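Local coordinates for protein transcriptional regulator, MarR family (Bacillus cereus, PDB 4XRF) that probably binds DNA through a winged helix-turn-helix fold and regulates transcription, at residues 73-78 and 94-99. Residues are numbered along the deposited sequence; the frame is centred on the assembly and turned at random.
Sequences DQELVE and TKKGKA
Leu76 and Gly97 bring their backbones together with CA atoms 3.8 Å apart, where the loop between helix 61-73 and strand 77-81 meets the first turn of helix 95-106. Thr94 N donates an almost straight bond (174°) to Leu76 O, 3.0 Å away, though it reaches that oxygen from above the carbonyl plane. Gly97 CA leans on the same oxygen at 3.2 Å in a CA-H...O contact. Thr94 is the N-cap, and its hydroxyl works both ways: OG1 donates to Glu75 O at 2.7 Å and accepts from Gly97 N at 3.2 Å. With chi1 at 60°, OG1 sits between its own backbone N and carbonyl carbon, while CG2 packs on the backbone of Val77 and Glu78. Leu76 lays CD2 against Gly97 CA, and its side chain also touches Leu39 and Leu71. On the exposed side Glu75 and Lys96 run side by side, yet OE1 and NZ stay 4.5 Å apart, too far for a salt bridge. Glu75, the first residue past helix 61-73 to leave helical angles, has positive phi (70°) in a Schellman motif. Thus a helix C-terminus, the start of one wing strand and the N-cap following the other are joined, within the winged helix-turn-helix fold of MarR proteins.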
loop_
_atom_site.group_PDB
_atom_site.type_symbol
_atom_site.label_atom_id
_atom_site.label_comp_id
_atom_site.label_asym_id
_atom_site.label_seq_id
_atom_site.Cartn_x
_atom_site.Cartn_y
_atom_site.Cartn_z
ATOM N N ASP A 73 12.376 17.462 -10.518
ATOM C CA ASP A 73 13.424 16.610 -9.897
ATOM C C ASP A 73 13.974 15.540 -10.865
ATOM O O ASP A 73 15.189 15.340 -10.932
ATOM C CB ASP A 73 12.920 15.899 -8.628
ATOM C CG ASP A 73 12.526 16.854 -7.517
ATOM O OD1 ASP A 73 13.065 17.988 -7.446
ATOM O OD2 ASP A 73 11.643 16.478 -6.708
ATOM N N GLN A 74 13.085 14.857 -11.600
ATOM C CA GLN A 74 13.519 13.857 -12.598
ATOM C C GLN A 74 13.996 14.519 -13.895
ATOM O O GLN A 74 14.453 13.827 -14.802
ATOM C CB GLN A 74 12.403 12.845 -12.928
ATOM C CG GLN A 74 11.954 11.939 -11.795
ATOM C CD GLN A 74 11.336 10.648 -12.309
ATOM O OE1 GLN A 74 11.924 9.952 -13.150
ATOM N NE2 GLN A 74 10.156 10.309 -11.799
ATOM N N GLU A 75 13.845 15.842 -13.995
ATOM C CA GLU A 75 14.344 16.636 -15.132
ATOM C C GLU A 75 13.557 16.352 -16.410
ATOM O O GLU A 75 14.097 16.425 -17.520
ATOM C CB GLU A 75 15.845 16.373 -15.359
ATOM C CG GLU A 75 16.763 17.188 -14.459
ATOM C CD GLU A 75 18.168 16.615 -14.375
ATOM O OE1 GLU A 75 18.545 15.775 -15.225
ATOM O OE2 GLU A 75 18.908 17.001 -13.446
ATOM N N LEU A 76 12.285 16.008 -16.255
ATOM C CA LEU A 76 11.492 15.573 -17.398
ATOM C C LEU A 76 10.684 16.714 -18.016
ATOM O O LEU A 76 10.288 16.636 -19.178
ATOM C CB LEU A 76 10.596 14.382 -17.028
ATOM C CG LEU A 76 11.306 13.123 -16.497
ATOM C CD1 LEU A 76 10.296 12.052 -16.082
ATOM C CD2 LEU A 76 12.290 12.563 -17.527
ATOM N N VAL A 77 10.414 17.743 -17.220
ATOM C CA VAL A 77 9.742 18.953 -17.702
ATOM C C VAL A 77 10.497 20.181 -17.213
ATOM O O VAL A 77 11.306 20.074 -16.291
ATOM C CB VAL A 77 8.265 19.050 -17.221
ATOM C CG1 VAL A 77 7.451 17.827 -17.648
ATOM C CG2 VAL A 77 8.178 19.262 -15.712
ATOM N N GLU A 78 10.238 21.327 -17.848
ATOM C CA GLU A 78 10.698 22.606 -17.343
ATOM C C GLU A 78 9.486 23.505 -17.067
ATOM O O GLU A 78 8.498 23.492 -17.817
ATOM C CB GLU A 78 11.659 23.252 -18.344
ATOM C CG GLU A 78 12.693 24.180 -17.726
ATOM C CD GLU A 78 14.073 23.973 -18.327
ATOM O OE1 GLU A 78 14.694 22.926 -18.054
ATOM O OE2 GLU A 78 14.538 24.853 -19.076
ATOM N N THR A 94 11.012 18.361 -21.463
ATOM C CA THR A 94 12.418 18.484 -21.875
ATOM C C THR A 94 12.741 17.386 -22.896
ATOM O O THR A 94 11.917 16.498 -23.143
ATOM C CB THR A 94 13.404 18.420 -20.685
ATOM O OG1 THR A 94 13.262 17.167 -20.008
ATOM C CG2 THR A 94 13.149 19.556 -19.700
ATOM N N LYS A 95 13.930 17.447 -23.498
ATOM C CA LYS A 95 14.419 16.355 -24.339
ATOM C C LYS A 95 14.374 14.998 -23.590
ATOM O O LYS A 95 13.890 14.016 -24.141
ATOM C CB LYS A 95 15.832 16.647 -24.876
ATOM N N LYS A 96 14.851 14.967 -22.341
ATOM C CA LYS A 96 14.736 13.773 -21.458
ATOM C C LYS A 96 13.286 13.316 -21.287
ATOM O O LYS A 96 12.996 12.135 -21.384
ATOM C CB LYS A 96 15.300 14.071 -20.071
ATOM C CG LYS A 96 16.680 13.514 -19.778
ATOM C CD LYS A 96 17.301 14.304 -18.628
ATOM C CE LYS A 96 18.448 13.554 -17.980
ATOM N NZ LYS A 96 19.633 13.441 -18.879
ATOM N N GLY A 97 12.377 14.261 -21.025
ATOM C CA GLY A 97 10.966 13.924 -20.832
ATOM C C GLY A 97 10.341 13.284 -22.058
ATOM O O GLY A 97 9.535 12.359 -21.939
ATOM N N LYS A 98 10.700 13.783 -23.243
ATOM C CA LYS A 98 10.197 13.214 -24.503
ATOM C C LYS A 98 10.675 11.787 -24.712
ATOM O O LYS A 98 9.884 10.917 -25.084
ATOM C CB LYS A 98 10.562 14.083 -25.711
ATOM C CG LYS A 98 9.750 13.749 -26.955
ATOM N N ALA A 99 11.962 11.538 -24.465
ATOM C CA ALA A 99 12.489 10.179 -24.525
ATOM C C ALA A 99 11.825 9.274 -23.473
ATOM O O ALA A 99 11.501 8.121 -23.758
ATOM C CB ALA A 99 14.008 10.178 -24.370
#